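PDB 4MRU: SusD homolog from Bacteroides thetaiotaomicron, which probably binds mucin O-glycans, as a SusD-like outer-membrane lipoprotein of largely helical, TPR-like architecture. Local coordinates for residues T61-T71 against G297-I308; D277-Q288 against I308-M316. One frame throughout, in Å; residues are numbered along the deposited sequence. Where two conformers were deposited one is given.

Interaction 1 of 2, residues T61-T71 against G297-I308; sequences TRTGWLEKYST and GINSPFSDDDMI
Asp304 grips Arg62 and Thr63 with both carboxylate oxygens, each used in its own way. Thr63 OG1 lies 2.6 Å from Asp304 OD1, almost in line with the C-O bond, while Thr63 N reaches the same oxygen from above the carboxylate plane. A chi1 of 57° sets Thr63 OG1 between its backbone N and carbonyl carbon, where hydroxyl and amide can converge on one acceptor. Asp304 OD2 receives Arg62 NH1 at 3.1 Å in a nearly straight salt bridge (173°) in the guanidinium plane, although it meets the anti side of the oxygen. Arg62 NH2 donates to Trp255 O, and NE pairs with Asp257 in a second salt bridge. An alanine in place of Asp304 would remove the acceptor shared by Thr63 N and OG1, and is likely to leave Arg62 NH1 without its charged mate and the Thr63 hydroxyl freer to turn.

Asp304 opens helix 304-309, whose N-terminus is closed by a capping box between Ser303 and Asp306. Close packing continues along this helix, with Thr61 CB 3.9 Å from Met307 CB; in the preceding loop Phe302 O lies 3.3 Å from Thr63 CG2.

Lys68 NZ donates to buried Ile298 O at 2.8 Å, but round Ser300 and Asn299 water-mediated links replace direct ones: one water joins Thr63 O to Ser300 O. On the solvent side, exposed Leu66 merely brushes Asn299, CD2 to CG at 4.2 Å.

Interaction 2 of 2, residues D277-Q288 against I308-M316; sequences DKYFTKVKNNDQ and ITSYSNRLM
A single antiparallel beta bridge joins Phe280 to Arg314, a non-hydrogen-bonded pair whose neighbours make the bonds. Leu315 N donates to Tyr279 O at 2.9 Å, and Thr281 N donates to Asn313 O. Between them the backbones come close enough for CA-H...O contacts, such as Phe280 CA to Asn313 O at 3.3 Å.

Beyond the bridge, side chains take over the pairing. Thr281 OG1 accepts from Asn313 N at 2.9 Å; with chi1 at 63° the hydroxyl is turned toward that amide, and CG2 lies beside Arg314 O. In return Ser312 OG donates to Thr281 O at 2.8 Å, approaching nearly end-on to the carbonyl. The same hydroxyl is also bonded to Tyr292 N, which ties the bridge to the chain that follows the hairpin.

That hairpin, strands 283-284 and 289-290, has an Asx turn at Asn285 and lies against the chain leaving helix 304-309. Val283 points into the contact and splits its two methyls: CG1 faces Thr309 O, while CG2 presses on the peptide between Tyr311 and Ser312, 3.4 Å from Tyr311 C. Gln288, extended beyond CG, delivers NE2 to Ser310 O at 2.9 Å in a nearly straight bond (174°), in the plane of its own amide though tilted from that of the Ser310 carbonyl.

At the other end exposed Leu315 lays CD2 against backbone carbonyls of the short helix 276-279, 3.4 Å from Asp277 O. The Phe280 ring turns to the interior, presenting its edge to Asn313 O and meeting Phe424 edge-to-face.

In the fold
Helix 304-309 belongs to both contacts, whose centres lie 18 Å apart. Interaction 1 uses the start of the helix and the loop before it; interaction 2 uses the chain running out of its far end. Ile308 is common to both segments, yet its side chain works in interaction 1 alone. Both are peripheral, 24 and 23 Å from the chain's centre, with buried parts (Thr61 and Met307; Phe280 and Val283) and exposed edges (Leu66; Leu315). Interaction 1 brings together segments 226 residues apart through a carboxylate, charge and water, whereas interaction 2 joins segments only 20 residues apart by backbone pairing, hydroxyls and an amide. Strand 258-260 touches both, Arg259 meeting Thr61 in one and Tyr311 and Asn313 in the other.

Interaction 1 of 2, residues T61-T71 against G297-I308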
loop_
_atom_site.group_PDB
_atom_site.type_symbol
_atom_site.label_atom_id
_atom_site.label_comp_id
_atom_site.label_asym_id
_atom_site.label_seq_id
_atom_site.Cartn_x
_atom_site.Cartn_y
_atom_site.Cartn_z
ATOM N N THR A 61 -7.090 9.496 -16.583
ATOM C CA THR A 61 -7.933 9.702 -17.759
ATOM C C THR A 61 -7.666 10.980 -18.483
ATOM O O THR A 61 -8.132 11.166 -19.617
ATOM C CB THR A 61 -9.423 9.788 -17.344
ATOM O OG1 THR A 61 -9.583 10.866 -16.404
ATOM C CG2 THR A 61 -9.875 8.507 -16.744
ATOM N N ARG A 62 -6.881 11.873 -17.876
ATOM C CA ARG A 62 -6.728 13.210 -18.445
ATOM C C ARG A 62 -5.581 13.266 -19.449
ATOM O O ARG A 62 -4.417 13.330 -19.064
ATOM C CB ARG A 62 -6.544 14.262 -17.339
ATOM C CG ARG A 62 -7.761 14.325 -16.401
ATOM C CD ARG A 62 -9.036 14.708 -17.160
ATOM N NE ARG A 62 -10.228 14.555 -16.338
ATOM C CZ ARG A 62 -11.473 14.683 -16.773
ATOM N NH1 ARG A 62 -11.715 14.987 -18.060
ATOM N NH2 ARG A 62 -12.481 14.514 -15.906
ATOM N N THR A 63 -5.955 13.294 -20.735
ATOM C CA THR A 63 -4.999 13.161 -21.867
ATOM C C THR A 63 -4.139 14.386 -22.029
ATOM O O THR A 63 -3.069 14.322 -22.652
ATOM C CB THR A 63 -5.728 12.874 -23.191
ATOM O OG1 THR A 63 -6.698 13.914 -23.453
ATOM C CG2 THR A 63 -6.413 11.529 -23.091
ATOM N N GLY A 64 -4.566 15.496 -21.448
ATOM C CA GLY A 64 -3.752 16.700 -21.448
ATOM C C GLY A 64 -2.589 16.661 -20.480
ATOM O O GLY A 64 -1.695 17.487 -20.569
ATOM N N TRP A 65 -2.565 15.711 -19.555
ATOM C CA TRP A 65 -1.465 15.638 -18.592
ATOM C C TRP A 65 -0.250 14.961 -19.245
ATOM O O TRP A 65 -0.298 13.761 -19.555
ATOM C CB TRP A 65 -1.837 14.872 -17.319
ATOM C CG TRP A 65 -2.961 15.445 -16.465
ATOM C CD1 TRP A 65 -3.597 16.642 -16.640
ATOM C CD2 TRP A 65 -3.524 14.864 -15.292
ATOM N NE1 TRP A 65 -4.547 16.817 -15.667
ATOM C CE2 TRP A 65 -4.515 15.750 -14.820
ATOM C CE3 TRP A 65 -3.316 13.670 -14.601
ATOM C CZ2 TRP A 65 -5.272 15.490 -13.707
ATOM C CZ3 TRP A 65 -4.087 13.412 -13.493
ATOM C CH2 TRP A 65 -5.068 14.309 -13.071
ATOM N N LEU A 66 0.843 15.704 -19.358
ATOM C CA LEU A 66 2.088 15.179 -19.968
ATOM C C LEU A 66 3.256 14.959 -19.003
ATOM O O LEU A 66 4.267 14.368 -19.397
ATOM C CB LEU A 66 2.528 16.121 -21.081
ATOM C CG LEU A 66 1.481 16.277 -22.213
ATOM C CD1 LEU A 66 1.974 17.266 -23.249
ATOM C CD2 LEU A 66 1.154 14.958 -22.863
ATOM N N GLU A 67 3.113 15.437 -17.761
ATOM C CA GLU A 67 4.051 15.176 -16.673
ATOM C C GLU A 67 3.333 14.428 -15.574
ATOM O O GLU A 67 2.813 15.027 -14.623
ATOM C CB GLU A 67 4.634 16.481 -16.146
ATOM C CG GLU A 67 5.326 17.297 -17.218
ATOM C CD GLU A 67 5.862 18.610 -16.651
ATOM O OE1 GLU A 67 6.946 18.610 -16.023
ATOM O OE2 GLU A 67 5.208 19.641 -16.834
ATOM N N LYS A 68 3.359 13.089 -15.694
ATOM C CA LYS A 68 2.556 12.214 -14.896
ATOM C C LYS A 68 3.381 11.221 -14.092
ATOM O O LYS A 68 4.455 10.759 -14.501
ATOM C CB LYS A 68 1.625 11.416 -15.796
ATOM C CG LYS A 68 0.622 12.220 -16.581
ATOM C CD LYS A 68 -0.473 11.320 -17.175
ATOM C CE LYS A 68 0.080 10.438 -18.289
ATOM N NZ LYS A 68 -0.989 9.645 -18.955
ATOM N N TYR A 69 2.825 10.833 -12.949
ATOM C CA TYR A 69 3.408 9.765 -12.177
ATOM C C TYR A 69 3.505 8.510 -13.053
ATOM O O TYR A 69 4.572 7.846 -13.062
ATOM C CB TYR A 69 2.607 9.455 -10.908
ATOM C CG TYR A 69 2.842 10.408 -9.730
ATOM C CD1 TYR A 69 2.224 11.648 -9.659
ATOM C CD2 TYR A 69 3.695 10.051 -8.702
ATOM C CE1 TYR A 69 2.429 12.498 -8.564
ATOM C CE2 TYR A 69 3.928 10.897 -7.623
ATOM C CZ TYR A 69 3.304 12.109 -7.555
ATOM O OH TYR A 69 3.534 12.889 -6.461
ATOM N N SER A 70 2.453 8.196 -13.824
ATOM C CA SER A 70 2.415 6.900 -14.576
ATOM C C SER A 70 3.497 6.787 -15.667
ATOM O O SER A 70 3.911 5.669 -16.025
ATOM C CB SER A 70 1.060 6.658 -15.187
ATOM O OG SER A 70 0.753 7.676 -16.094
ATOM N N THR A 71 3.966 7.929 -16.157
ATOM C CA THR A 71 5.053 7.962 -17.173
ATOM C C THR A 71 6.423 8.329 -16.573
ATOM O O THR A 71 7.395 8.585 -17.304
ATOM C CB THR A 71 4.691 8.885 -18.356
ATOM O OG1 THR A 71 4.336 10.194 -17.896
ATOM C CG2 THR A 71 3.555 8.251 -19.150
ATOM N N GLY A 297 0.822 4.227 -18.147
ATOM C CA GLY A 297 2.031 4.811 -18.742
ATOM C C GLY A 297 1.989 5.077 -20.242
ATOM O O GLY A 297 2.822 4.571 -21.004
ATOM N N ILE A 298 1.039 5.909 -20.640
ATOM C CA ILE A 298 0.760 6.207 -21.996
ATOM C C ILE A 298 0.447 7.699 -22.138
ATOM O O ILE A 298 0.205 8.341 -21.146
ATOM C CB ILE A 298 -0.480 5.444 -22.473
ATOM C CG1 ILE A 298 -1.700 5.822 -21.637
ATOM C CG2 ILE A 298 -0.225 3.925 -22.442
ATOM C CD1 ILE A 298 -3.025 5.351 -22.196
ATOM N N ASN A 299 0.438 8.194 -23.380
ATOM C CA ASN A 299 -0.108 9.498 -23.740
ATOM C C ASN A 299 -1.167 9.235 -24.799
ATOM O O ASN A 299 -0.868 9.177 -25.976
ATOM C CB ASN A 299 0.973 10.456 -24.261
ATOM C CG ASN A 299 2.028 10.863 -23.208
ATOM O OD1 ASN A 299 3.125 11.268 -23.574
ATOM N ND2 ASN A 299 1.686 10.832 -21.968
ATOM N N SER A 300 -2.403 8.978 -24.390
ATOM C CA SER A 300 -3.432 8.596 -25.345
ATOM C C SER A 300 -3.698 9.700 -26.359
ATOM O O SER A 300 -3.759 10.863 -25.983
ATOM C CB SER A 300 -4.755 8.287 -24.631
ATOM O OG SER A 300 -5.804 8.001 -25.563
ATOM N N PRO A 301 -3.945 9.339 -27.634
ATOM C CA PRO A 301 -4.405 10.330 -28.641
ATOM C C PRO A 301 -5.889 10.551 -28.625
ATOM O O PRO A 301 -6.395 11.343 -29.395
ATOM C CB PRO A 301 -4.024 9.668 -29.967
ATOM C CG PRO A 301 -4.159 8.199 -29.677
ATOM C CD PRO A 301 -3.805 7.990 -28.218
ATOM N N PHE A 302 -6.618 9.847 -27.773
ATOM C CA PHE A 302 -8.071 9.999 -27.712
ATOM C C PHE A 302 -8.508 11.088 -26.721
ATOM O O PHE A 302 -7.657 11.755 -26.105
ATOM C CB PHE A 302 -8.660 8.626 -27.398
ATOM C CG PHE A 302 -8.402 7.623 -28.488
ATOM C CD1 PHE A 302 -8.771 7.892 -29.804
ATOM C CD2 PHE A 302 -7.711 6.461 -28.228
ATOM C CE1 PHE A 302 -8.496 6.988 -30.820
ATOM C CE2 PHE A 302 -7.441 5.553 -29.231
ATOM C CZ PHE A 302 -7.844 5.804 -30.525
ATOM N N SER A 303 -9.830 11.271 -26.587
ATOM C CA SER A 303 -10.402 12.302 -25.716
ATOM C C SER A 303 -10.476 11.813 -24.289
ATOM O O SER A 303 -10.418 10.616 -24.029
ATOM C CB SER A 303 -11.802 12.711 -26.196
ATOM O OG SER A 303 -12.802 11.702 -25.937
ATOM N N ASP A 304 -10.549 12.744 -23.348
ATOM C CA ASP A 304 -10.821 12.378 -21.951
ATOM C C ASP A 304 -12.132 11.563 -21.821
ATOM O O ASP A 304 -12.186 10.573 -21.065
ATOM C CB ASP A 304 -10.893 13.620 -21.068
ATOM C CG ASP A 304 -9.574 14.362 -20.977
ATOM O OD1 ASP A 304 -8.604 13.975 -21.634
ATOM O OD2 ASP A 304 -9.512 15.380 -20.251
ATOM N N ASP A 305 -13.160 11.924 -22.579
ATOM C CA ASP A 305 -14.431 11.209 -22.496
ATOM C C ASP A 305 -14.265 9.756 -22.927
ATOM O O ASP A 305 -14.848 8.870 -22.320
ATOM C CB ASP A 305 -15.509 11.871 -23.349
ATOM C CG ASP A 305 -16.905 11.365 -23.005
ATOM O OD1 ASP A 305 -17.358 11.584 -21.853
ATOM O OD2 ASP A 305 -17.540 10.730 -23.880
ATOM N N ASP A 306 -13.448 9.529 -23.963
ATOM C CA ASP A 306 -13.099 8.159 -24.399
ATOM C C ASP A 306 -12.457 7.323 -23.265
ATOM O O ASP A 306 -12.745 6.132 -23.084
ATOM C CB ASP A 306 -12.117 8.195 -25.589
ATOM C CG ASP A 306 -12.712 8.699 -26.889
ATOM O OD1 ASP A 306 -13.908 8.520 -27.096
ATOM O OD2 ASP A 306 -11.959 9.274 -27.748
HETATM N N MSE A 307 -11.534 7.933 -22.525
HETATM C CA MSE A 307 -10.817 7.264 -21.423
HETATM C C MSE A 307 -11.741 7.023 -20.266
HETATM O O MSE A 307 -11.649 6.012 -19.601
HETATM C CB MSE A 307 -9.639 8.093 -20.884
HETATM C CG MSE A 307 -8.586 8.517 -21.899
HETATM SE SE MSE A 307 -7.692 6.943 -22.724
HETATM C CE MSE A 307 -8.762 6.972 -24.289
ATOM N N ILE A 308 -12.650 7.953 -20.020
ATOM C CA ILE A 308 -13.581 7.848 -18.901
ATOM C C ILE A 308 -14.639 6.780 -19.168
ATOM O O ILE A 308 -14.949 5.997 -18.307
ATOM C CB ILE A 308 -14.259 9.203 -18.640
ATOM C CG1 ILE A 308 -13.265 10.166 -17.985
ATOM C CG2 ILE A 308 -15.533 9.056 -17.792
ATOM C CD1 ILE A 308 -13.679 11.620 -18.110
HETATM O O HOH W 1 -1.886 12.183 -24.203
HETATM O O HOH W 2 -1.392 11.877 -21.301
HETATM O O HOH W 3 -6.981 16.433 -20.165
HETATM O O HOH W 4 3.341 11.750 -19.905
HETATM O O HOH W 5 -0.673 6.810 -18.290
#

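Interaction 2 of 2, residues D277-Q288 against I308-M316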
loop_
_atom_site.group_PDB
_atom_site.type_symbol
_atom_site.label_atom_id
_atom_site.label_comp_id
_atom_site.label_asym_id
_atom_site.label_seq_id
_atom_site.Cartn_x
_atom_site.Cartn_y
_atom_site.Cartn_z
ATOM N N ASP A 277 -17.101 -8.127 -9.645
ATOM C CA ASP A 277 -18.320 -7.310 -9.578
ATOM C C ASP A 277 -18.418 -6.555 -8.259
ATOM O O ASP A 277 -19.274 -5.707 -8.117
ATOM C CB ASP A 277 -19.604 -8.108 -9.871
ATOM C CG ASP A 277 -20.076 -8.954 -8.714
ATOM O OD1 ASP A 277 -19.242 -9.410 -7.912
ATOM O OD2 ASP A 277 -21.311 -9.126 -8.591
ATOM N N LYS A 278 -17.530 -6.858 -7.323
ATOM C CA LYS A 278 -17.406 -6.088 -6.084
ATOM C C LYS A 278 -16.302 -5.027 -6.190
ATOM O O LYS A 278 -16.310 -4.060 -5.452
ATOM C CB LYS A 278 -17.089 -7.012 -4.916
ATOM C CG LYS A 278 -18.118 -8.172 -4.750
ATOM C CD LYS A 278 -19.436 -7.642 -4.298
ATOM C CE LYS A 278 -20.421 -8.769 -3.953
ATOM N NZ LYS A 278 -20.466 -9.783 -5.025
ATOM N N TYR A 279 -15.369 -5.217 -7.100
ATOM C CA TYR A 279 -14.231 -4.270 -7.261
ATOM C C TYR A 279 -14.461 -3.154 -8.283
ATOM O O TYR A 279 -13.983 -2.035 -8.106
ATOM C CB TYR A 279 -13.012 -5.013 -7.741
ATOM C CG TYR A 279 -12.216 -5.758 -6.689
ATOM C CD1 TYR A 279 -12.811 -6.250 -5.524
ATOM C CD2 TYR A 279 -10.847 -5.960 -6.866
ATOM C CE1 TYR A 279 -12.057 -6.921 -4.550
ATOM C CE2 TYR A 279 -10.093 -6.628 -5.894
ATOM C CZ TYR A 279 -10.729 -7.107 -4.746
ATOM O OH TYR A 279 -10.007 -7.781 -3.781
ATOM N N PHE A 280 -15.135 -3.497 -9.388
ATOM C CA PHE A 280 -15.185 -2.671 -10.584
ATOM C C PHE A 280 -16.579 -2.500 -11.140
ATOM O O PHE A 280 -17.459 -3.332 -10.916
ATOM C CB PHE A 280 -14.389 -3.315 -11.710
ATOM C CG PHE A 280 -13.034 -3.819 -11.309
ATOM C CD1 PHE A 280 -12.108 -2.982 -10.707
ATOM C CD2 PHE A 280 -12.660 -5.122 -11.615
ATOM C CE1 PHE A 280 -10.851 -3.438 -10.358
ATOM C CE2 PHE A 280 -11.410 -5.582 -11.264
ATOM C CZ PHE A 280 -10.505 -4.738 -10.631
ATOM N N THR A 281 -16.788 -1.383 -11.827
ATOM C CA THR A 281 -17.946 -1.215 -12.670
ATOM C C THR A 281 -17.681 -1.877 -14.038
ATOM O O THR A 281 -16.518 -2.070 -14.463
ATOM C CB THR A 281 -18.261 0.275 -12.910
ATOM O OG1 THR A 281 -17.164 0.874 -13.600
ATOM C CG2 THR A 281 -18.455 1.001 -11.602
ATOM N N LYS A 282 -18.776 -2.251 -14.690
ATOM C CA LYS A 282 -18.766 -2.755 -16.046
ATOM C C LYS A 282 -18.900 -1.630 -17.032
ATOM O O LYS A 282 -19.570 -0.640 -16.740
ATOM C CB LYS A 282 -19.949 -3.700 -16.264
ATOM C CG LYS A 282 -19.786 -5.055 -15.602
ATOM C CD LYS A 282 -20.812 -6.031 -16.164
ATOM C CE LYS A 282 -20.463 -7.473 -15.806
ATOM N NZ LYS A 282 -21.531 -8.433 -16.239
ATOM N N VAL A 283 -18.258 -1.788 -18.193
ATOM C CA VAL A 283 -18.419 -0.917 -19.312
ATOM C C VAL A 283 -19.324 -1.684 -20.229
ATOM O O VAL A 283 -19.069 -2.849 -20.484
ATOM C CB VAL A 283 -17.129 -0.692 -20.100
ATOM C CG1 VAL A 283 -17.455 0.160 -21.326
ATOM C CG2 VAL A 283 -16.045 -0.044 -19.266
ATOM N N LYS A 284 -20.395 -1.057 -20.694
ATOM C CA LYS A 284 -21.463 -1.731 -21.404
ATOM C C LYS A 284 -21.909 -0.803 -22.513
ATOM O O LYS A 284 -22.530 0.247 -22.238
ATOM C CB LYS A 284 -22.644 -2.033 -20.466
ATOM N N ASN A 285 -21.541 -1.131 -23.751
ATOM C CA ASN A 285 -21.932 -0.311 -24.938
ATOM C C ASN A 285 -22.018 -1.174 -26.213
ATOM O O ASN A 285 -22.164 -2.397 -26.116
ATOM C CB ASN A 285 -20.983 0.897 -25.145
ATOM C CG ASN A 285 -19.509 0.480 -25.234
ATOM O OD1 ASN A 285 -19.099 -0.273 -26.135
ATOM N ND2 ASN A 285 -18.709 0.963 -24.295
ATOM N N ASN A 286 -21.933 -0.561 -27.400
ATOM C CA ASN A 286 -22.016 -1.306 -28.669
ATOM C C ASN A 286 -20.900 -2.361 -28.867
ATOM O O ASN A 286 -21.144 -3.482 -29.348
ATOM C CB ASN A 286 -22.020 -0.333 -29.860
ATOM C CG ASN A 286 -23.391 0.294 -30.120
ATOM O OD1 ASN A 286 -24.429 -0.331 -29.912
ATOM N ND2 ASN A 286 -23.393 1.534 -30.600
ATOM N N ASP A 287 -19.682 -1.996 -28.478
ATOM C CA ASP A 287 -18.510 -2.836 -28.721
ATOM C C ASP A 287 -17.931 -3.405 -27.444
ATOM O O ASP A 287 -16.887 -4.018 -27.469
ATOM C CB ASP A 287 -17.432 -2.021 -29.405
ATOM N N GLN A 288 -18.628 -3.203 -26.330
ATOM C CA GLN A 288 -18.133 -3.565 -25.007
ATOM C C GLN A 288 -19.219 -4.117 -24.021
ATOM O O GLN A 288 -20.291 -3.527 -23.863
ATOM C CB GLN A 288 -17.484 -2.324 -24.389
ATOM C CG GLN A 288 -16.205 -1.867 -25.130
ATOM C CD GLN A 288 -15.377 -0.795 -24.386
ATOM O OE1 GLN A 288 -15.352 0.351 -24.779
ATOM N NE2 GLN A 288 -14.723 -1.180 -23.318
ATOM N N ILE A 308 -12.650 7.953 -20.020
ATOM C CA ILE A 308 -13.581 7.848 -18.901
ATOM C C ILE A 308 -14.639 6.780 -19.168
ATOM O O ILE A 308 -14.949 5.997 -18.307
ATOM C CB ILE A 308 -14.259 9.203 -18.640
ATOM C CG1 ILE A 308 -13.265 10.166 -17.985
ATOM C CG2 ILE A 308 -15.533 9.056 -17.792
ATOM C CD1 ILE A 308 -13.679 11.620 -18.110
ATOM N N THR A 309 -15.131 6.704 -20.400
ATOM C CA THR A 309 -16.260 5.799 -20.710
ATOM C C THR A 309 -15.848 4.415 -21.229
ATOM O O THR A 309 -16.654 3.507 -21.198
ATOM C CB THR A 309 -17.230 6.433 -21.723
ATOM O OG1 THR A 309 -16.530 6.745 -22.930
ATOM C CG2 THR A 309 -17.901 7.728 -21.146
ATOM N N SER A 310 -14.615 4.242 -21.679
ATOM C CA SER A 310 -14.222 2.974 -22.310
ATOM C C SER A 310 -13.596 1.967 -21.355
ATOM O O SER A 310 -13.316 0.828 -21.743
ATOM C CB SER A 310 -13.229 3.251 -23.422
ATOM O OG SER A 310 -13.844 4.089 -24.376
ATOM N N TYR A 311 -13.299 2.417 -20.136
ATOM C CA TYR A 311 -12.630 1.595 -19.139
ATOM C C TYR A 311 -13.429 1.563 -17.837
ATOM O O TYR A 311 -14.091 2.512 -17.486
ATOM C CB TYR A 311 -11.207 2.111 -18.874
ATOM C CG TYR A 311 -10.434 2.166 -20.154
ATOM C CD1 TYR A 311 -9.937 1.007 -20.729
ATOM C CD2 TYR A 311 -10.185 3.373 -20.780
ATOM C CE1 TYR A 311 -9.246 1.045 -21.928
ATOM C CE2 TYR A 311 -9.504 3.426 -21.978
ATOM C CZ TYR A 311 -9.041 2.253 -22.559
ATOM O OH TYR A 311 -8.359 2.298 -23.752
ATOM N N SER A 312 -13.346 0.436 -17.154
ATOM C CA SER A 312 -13.987 0.248 -15.862
ATOM C C SER A 312 -13.497 1.291 -14.855
ATOM O O SER A 312 -12.332 1.673 -14.880
ATOM C CB SER A 312 -13.690 -1.159 -15.331
ATOM O OG SER A 312 -14.305 -2.142 -16.112
ATOM N N ASN A 313 -14.389 1.665 -13.950
ATOM C CA ASN A 313 -14.069 2.396 -12.729
ATOM C C ASN A 313 -13.947 1.434 -11.566
ATOM O O ASN A 313 -14.404 0.304 -11.649
ATOM C CB ASN A 313 -15.191 3.395 -12.427
ATOM C CG ASN A 313 -14.811 4.452 -11.409
ATOM O OD1 ASN A 313 -13.700 4.510 -10.905
ATOM N ND2 ASN A 313 -15.764 5.283 -11.092
ATOM N N ARG A 314 -13.330 1.854 -10.476
ATOM C CA ARG A 314 -13.573 1.139 -9.259
ATOM C C ARG A 314 -15.024 1.346 -8.836
ATOM O O ARG A 314 -15.632 2.320 -9.195
ATOM C CB ARG A 314 -12.581 1.536 -8.146
ATOM C CG ARG A 314 -12.637 2.932 -7.644
ATOM C CD ARG A 314 -11.538 3.121 -6.573
ATOM N NE ARG A 314 -11.954 2.572 -5.275
ATOM C CZ ARG A 314 -11.538 3.029 -4.089
ATOM N NH1 ARG A 314 -10.637 4.006 -3.998
ATOM N NH2 ARG A 314 -12.017 2.507 -2.992
ATOM N N LEU A 315 -15.542 0.383 -8.067
ATOM C CA LEU A 315 -16.901 0.418 -7.519
ATOM C C LEU A 315 -16.809 0.933 -6.094
ATOM O O LEU A 315 -16.269 0.260 -5.231
ATOM C CB LEU A 315 -17.516 -0.969 -7.549
ATOM C CG LEU A 315 -18.944 -1.079 -6.989
ATOM C CD1 LEU A 315 -19.902 -0.242 -7.844
ATOM C CD2 LEU A 315 -19.385 -2.527 -6.898
HETATM N N MSE A 316 -17.244 2.161 -5.864
HETATM C CA MSE A 316 -17.233 2.729 -4.550
HETATM C C MSE A 316 -18.313 3.755 -4.395
HETATM O O MSE A 316 -18.902 4.235 -5.395
HETATM C CB MSE A 316 -15.876 3.400 -4.330
HETATM C CG MSE A 316 -15.732 4.692 -5.128
HETATM SE SE MSE A 316 -13.910 5.381 -4.774
HETATM C CE MSE A 316 -14.031 5.454 -2.825
#